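AceL NrdHF-1-1 Intein (Metagenome, PDB 6ZGQ) is a linked, splice-inactive variant of a naturally split class 3 intein, which in active form probably excises itself and joins its flanking exteins. Local coordinates at residues A[65-69]-A[150-154]; A[76-81]-A[97-101]. All blocks are in the same frame, centred on the assembly; numbering follows the deposited sequence.

Contact 1: residues A[65-69]-A[150-154]; sequences GFDQK and RSVTG
Q68 reaches across from strand 66-69 to S151, V152 and T153, joining two sheets of the all-beta intein fold, here the HINT fold expected of the family. The axes of the two short strands come no closer than 7.3 Å and cross at 48°, too far for backbone pairing, and every hydrogen bond between the segments uses a side chain.

The polar group is the Q68 carboxamide. NE2 of Q68 donates to OG of S151 at 2.9 Å, with the hydroxyl oxygen in the amide plane and an N-H...O angle of 166°. The same nitrogen donates to O of V152 at 3.0 Å, approaching from above that carbonyl's plane. Both bonds lie close to the plane of the amide and so fix its rotation. T153 OG1, which also bonds H74, donates to OE1 of Q68 at 2.8 Å, from above the carbonyl plane. With an alanine here instead of Q68, O of V152 and the buried S151 hydroxyl would probably lose their amide donor, and OG1 of T153 its acceptor.

The apolar part is F66, whose ring also stacks with F100. Its CG lies anti to the backbone N (chi1 -172°), bringing CD1 of F66 to 3.6 Å from CB of S151.

Contact 2: residues A[76-81]-A[97-101]; sequences MIYEQG and DKYFI
E79 and Y99 form the tight centre of this contact: N of E79 donates to O of Y99 at 2.7 Å, and N of Y99 returns a bond to O of E79 at 2.8 Å. Both backbone bonds are nearly straight. The edge of the Y99 ring lies near O of E79, whereas the E79 carboxylate turns to R112 and K40.

Toward the buried end, the ring of F100 presents its edge to O of I77, and CE of M76 comes within 3.9 Å of CE1 of F100. Here a water takes over from direct backbone pairing, receiving a bond from N of I101 and donating to O of I77. The pairing is that of an antiparallel beta sheet, but the short strand axes cross at 126°, evidence of strong twist. On the face carrying Y78, F100 and K98, the aliphatic part of K98 runs alongside the Y78 ring, its CG 3.5 Å from CE2 of Y78; NZ of K98 continues to O of E93.

The other end is looser and more exposed. Extended from CG onward, Q80 carries NE2 to OD2 of D97 at 2.7 Å, with amide and carboxylate planes 84° apart. Beyond it, a water joins N of G81 to O of D97.

In the fold
The centres of contacts 1 and 2 lie about 12 Å apart, with contact 1 closer to the centre of the chain. In sequence, 65-69 comes first, followed by both segments of contact 2, and 150-154 closes the series. Strands 66-70 and 75-80 are consecutive but belong to different sheets, the first to a three-stranded antiparallel sheet and the second to a larger one. In the latter, strand 98-104 pairs with both 75-80 and 150-154, and a probable hydrogen bond from N of V152 to O of I101 connects the contacts directly. Contact 2 thus holds strands together within one sheet, while contact 1 fastens the second sheet against it.

Contact 1: residues A[65-69]-A[150-154]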
loop_
_atom_site.group_PDB
_atom_site.type_symbol
_atom_site.label_atom_id
_atom_site.label_comp_id
_atom_site.label_asym_id
_atom_site.label_seq_id
_atom_site.Cartn_x
_atom_site.Cartn_y
_atom_site.Cartn_z
ATOM N N GLY A 65 9.024 -0.038 10.601
ATOM C CA GLY A 65 8.443 1.183 10.010
ATOM C C GLY A 65 7.484 0.909 8.859
ATOM O O GLY A 65 6.995 1.859 8.241
ATOM N N PHE A 66 7.230 -0.377 8.580
ATOM C CA PHE A 66 6.265 -0.843 7.565
ATOM C C PHE A 66 5.017 -1.398 8.285
ATOM O O PHE A 66 5.127 -2.289 9.142
ATOM C CB PHE A 66 6.925 -1.913 6.671
ATOM C CG PHE A 66 6.102 -2.330 5.476
ATOM C CD1 PHE A 66 6.052 -1.543 4.337
ATOM C CD2 PHE A 66 5.399 -3.525 5.487
ATOM C CE1 PHE A 66 5.302 -1.931 3.241
ATOM C CE2 PHE A 66 4.642 -3.917 4.397
ATOM C CZ PHE A 66 4.588 -3.116 3.273
ATOM N N ASP A 67 3.847 -0.841 7.967
ATOM C CA ASP A 67 2.554 -1.372 8.447
ATOM C C ASP A 67 1.503 -1.189 7.356
ATOM O O ASP A 67 1.218 -0.046 6.984
ATOM C CB ASP A 67 2.097 -0.673 9.736
ATOM C CG ASP A 67 1.009 -1.447 10.480
ATOM O OD1 ASP A 67 -0.097 -1.622 9.925
ATOM O OD2 ASP A 67 1.272 -1.887 11.613
ATOM N N GLN A 68 0.965 -2.306 6.847
ATOM C CA GLN A 68 -0.150 -2.318 5.885
ATOM C C GLN A 68 -1.186 -3.364 6.337
ATOM O O GLN A 68 -0.807 -4.452 6.795
ATOM C CB GLN A 68 0.362 -2.589 4.463
ATOM C CG GLN A 68 1.291 -1.487 3.967
ATOM C CD GLN A 68 1.627 -1.568 2.495
ATOM O OE1 GLN A 68 1.163 -2.451 1.769
ATOM N NE2 GLN A 68 2.447 -0.628 2.042
ATOM N N LYS A 69 -2.467 -2.982 6.259
ATOM C CA LYS A 69 -3.614 -3.838 6.574
ATOM C C LYS A 69 -4.442 -3.924 5.282
ATOM O O LYS A 69 -5.053 -2.931 4.867
ATOM C CB LYS A 69 -4.395 -3.250 7.763
ATOM C CG LYS A 69 -3.564 -3.170 9.044
ATOM C CD LYS A 69 -4.346 -2.629 10.232
ATOM C CE LYS A 69 -3.441 -2.322 11.416
ATOM N NZ LYS A 69 -2.812 -0.977 11.302
ATOM N N ARG A 150 5.380 6.227 5.929
ATOM C CA ARG A 150 4.866 6.120 4.557
ATOM C C ARG A 150 5.546 4.931 3.859
ATOM O O ARG A 150 6.723 4.662 4.116
ATOM C CB ARG A 150 5.073 7.448 3.805
ATOM C CG ARG A 150 4.355 8.605 4.483
ATOM C CD ARG A 150 4.275 9.896 3.686
ATOM N NE ARG A 150 3.493 10.848 4.470
ATOM C CZ ARG A 150 3.947 11.525 5.523
ATOM N NH1 ARG A 150 5.209 11.407 5.932
ATOM N NH2 ARG A 150 3.127 12.343 6.173
ATOM N N SER A 151 4.773 4.202 3.043
ATOM C CA SER A 151 5.239 3.026 2.287
ATOM C C SER A 151 4.452 2.901 0.986
ATOM O O SER A 151 3.378 3.506 0.867
ATOM C CB SER A 151 5.092 1.749 3.119
ATOM O OG SER A 151 3.740 1.511 3.495
ATOM N N VAL A 152 4.997 2.145 0.027
ATOM C CA VAL A 152 4.377 1.933 -1.295
ATOM C C VAL A 152 3.496 0.684 -1.181
ATOM O O VAL A 152 3.932 -0.312 -0.597
ATOM C CB VAL A 152 5.452 1.779 -2.410
ATOM C CG1 VAL A 152 4.853 1.388 -3.758
ATOM C CG2 VAL A 152 6.258 3.068 -2.557
ATOM N N THR A 153 2.260 0.771 -1.681
ATOM C CA THR A 153 1.320 -0.362 -1.716
ATOM C C THR A 153 0.686 -0.435 -3.111
ATOM O O THR A 153 0.684 0.577 -3.821
ATOM C CB THR A 153 0.249 -0.236 -0.615
ATOM O OG1 THR A 153 -0.319 -1.525 -0.387
ATOM C CG2 THR A 153 -0.850 0.762 -0.988
ATOM N N GLY A 154 0.190 -1.610 -3.503
ATOM C CA GLY A 154 -0.415 -1.804 -4.830
ATOM C C GLY A 154 -1.737 -1.073 -5.002
ATOM O O GLY A 154 -2.526 -1.000 -4.049
HETATM O O HOH W 1 3.052 -3.119 -0.614
#

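Contact 2: residues A[76-81]-A[97-101]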
loop_
_atom_site.group_PDB
_atom_site.type_symbol
_atom_site.label_atom_id
_atom_site.label_comp_id
_atom_site.label_asym_id
_atom_site.label_seq_id
_atom_site.Cartn_x
_atom_site.Cartn_y
_atom_site.Cartn_z
ATOM N N MET A 76 0.716 -6.498 -3.097
ATOM C CA MET A 76 1.868 -6.037 -2.314
ATOM C C MET A 76 2.983 -5.714 -3.302
ATOM O O MET A 76 3.161 -6.460 -4.271
ATOM C CB MET A 76 2.318 -7.103 -1.312
ATOM C CG MET A 76 1.245 -7.466 -0.297
ATOM S SD MET A 76 0.657 -6.026 0.614
ATOM C CE MET A 76 2.075 -5.702 1.660
ATOM N N ILE A 77 3.667 -4.587 -3.070
ATOM C CA ILE A 77 4.714 -4.046 -3.947
ATOM C C ILE A 77 6.034 -4.158 -3.180
ATOM O O ILE A 77 6.113 -3.735 -2.020
ATOM C CB ILE A 77 4.399 -2.579 -4.345
ATOM C CG1 ILE A 77 3.039 -2.488 -5.065
ATOM C CG2 ILE A 77 5.504 -1.977 -5.208
ATOM C CD1 ILE A 77 2.949 -3.235 -6.384
ATOM N N TYR A 78 7.029 -4.787 -3.809
ATOM C CA TYR A 78 8.355 -4.974 -3.218
ATOM C C TYR A 78 9.387 -4.829 -4.332
ATOM O O TYR A 78 9.013 -4.901 -5.511
ATOM C CB TYR A 78 8.444 -6.338 -2.516
ATOM C CG TYR A 78 8.206 -7.537 -3.401
ATOM C CD1 TYR A 78 6.921 -7.995 -3.653
ATOM C CD2 TYR A 78 9.269 -8.223 -3.972
ATOM C CE1 TYR A 78 6.702 -9.099 -4.457
ATOM C CE2 TYR A 78 9.061 -9.327 -4.781
ATOM C CZ TYR A 78 7.773 -9.763 -5.017
ATOM O OH TYR A 78 7.548 -10.855 -5.816
ATOM N N GLU A 79 10.642 -4.583 -3.944
ATOM C CA GLU A 79 11.798 -4.597 -4.846
ATOM C C GLU A 79 12.515 -5.938 -4.666
ATOM O O GLU A 79 12.618 -6.425 -3.528
ATOM C CB GLU A 79 12.753 -3.428 -4.543
ATOM C CG GLU A 79 13.841 -3.268 -5.600
ATOM C CD GLU A 79 14.784 -2.101 -5.376
ATOM O OE1 GLU A 79 14.559 -1.288 -4.452
ATOM O OE2 GLU A 79 15.766 -2.001 -6.147
ATOM N N GLN A 80 12.936 -6.537 -5.784
ATOM C CA GLN A 80 13.813 -7.722 -5.816
ATOM C C GLN A 80 14.774 -7.556 -7.005
ATOM O O GLN A 80 14.320 -7.261 -8.124
ATOM C CB GLN A 80 12.984 -8.999 -5.939
ATOM C CG GLN A 80 13.810 -10.273 -5.966
ATOM C CD GLN A 80 12.950 -11.499 -6.160
ATOM O OE1 GLN A 80 11.860 -11.425 -6.725
ATOM N NE2 GLN A 80 13.437 -12.640 -5.694
ATOM N N GLY A 81 16.075 -7.744 -6.760
ATOM C CA GLY A 81 17.124 -7.285 -7.683
ATOM C C GLY A 81 16.987 -5.778 -7.845
ATOM O O GLY A 81 16.861 -5.065 -6.841
ATOM N N ASP A 97 15.935 -11.412 -0.003
ATOM C CA ASP A 97 16.171 -10.742 -1.298
ATOM C C ASP A 97 14.957 -9.936 -1.793
ATOM O O ASP A 97 15.042 -9.323 -2.871
ATOM C CB ASP A 97 16.647 -11.760 -2.364
ATOM C CG ASP A 97 15.517 -12.624 -2.937
ATOM O OD1 ASP A 97 14.553 -12.945 -2.206
ATOM O OD2 ASP A 97 15.612 -12.993 -4.128
ATOM N N LYS A 98 13.856 -9.942 -1.022
ATOM C CA LYS A 98 12.646 -9.141 -1.319
ATOM C C LYS A 98 12.500 -8.040 -0.268
ATOM O O LYS A 98 12.517 -8.342 0.930
ATOM C CB LYS A 98 11.378 -10.008 -1.322
ATOM C CG LYS A 98 11.232 -10.957 -2.507
ATOM C CD LYS A 98 9.969 -11.792 -2.383
ATOM C CE LYS A 98 10.124 -13.168 -3.003
ATOM N NZ LYS A 98 9.115 -14.109 -2.449
ATOM N N TYR A 99 12.332 -6.797 -0.728
ATOM C CA TYR A 99 12.354 -5.593 0.114
ATOM C C TYR A 99 11.079 -4.783 -0.077
ATOM O O TYR A 99 10.729 -4.487 -1.221
ATOM C CB TYR A 99 13.561 -4.725 -0.261
ATOM C CG TYR A 99 14.873 -5.435 -0.064
ATOM C CD1 TYR A 99 15.385 -6.281 -1.041
ATOM C CD2 TYR A 99 15.591 -5.280 1.108
ATOM C CE1 TYR A 99 16.587 -6.945 -0.856
ATOM C CE2 TYR A 99 16.788 -5.940 1.305
ATOM C CZ TYR A 99 17.286 -6.769 0.322
ATOM O OH TYR A 99 18.479 -7.421 0.522
ATOM N N PHE A 100 10.399 -4.452 1.031
ATOM C CA PHE A 100 9.281 -3.494 1.035
ATOM C C PHE A 100 9.856 -2.073 0.957
ATOM O O PHE A 100 11.020 -1.860 1.336
ATOM C CB PHE A 100 8.386 -3.675 2.273
ATOM C CG PHE A 100 7.575 -4.943 2.259
ATOM C CD1 PHE A 100 6.679 -5.197 1.231
ATOM C CD2 PHE A 100 7.697 -5.874 3.283
ATOM C CE1 PHE A 100 5.922 -6.357 1.223
ATOM C CE2 PHE A 100 6.958 -7.044 3.271
ATOM C CZ PHE A 100 6.062 -7.281 2.244
ATOM N N ILE A 101 9.042 -1.136 0.458
ATOM C CA ILE A 101 9.474 0.219 0.083
ATOM C C ILE A 101 8.863 1.239 1.056
ATOM O O ILE A 101 7.645 1.451 1.023
ATOM C CB ILE A 101 9.067 0.535 -1.381
ATOM C CG1 ILE A 101 9.556 -0.575 -2.330
ATOM C CG2 ILE A 101 9.607 1.895 -1.823
ATOM C CD1 ILE A 101 8.983 -0.504 -3.735
HETATM O O HOH W 2 6.233 -1.506 -0.410
HETATM O O HOH W 3 16.859 -7.917 -4.302
#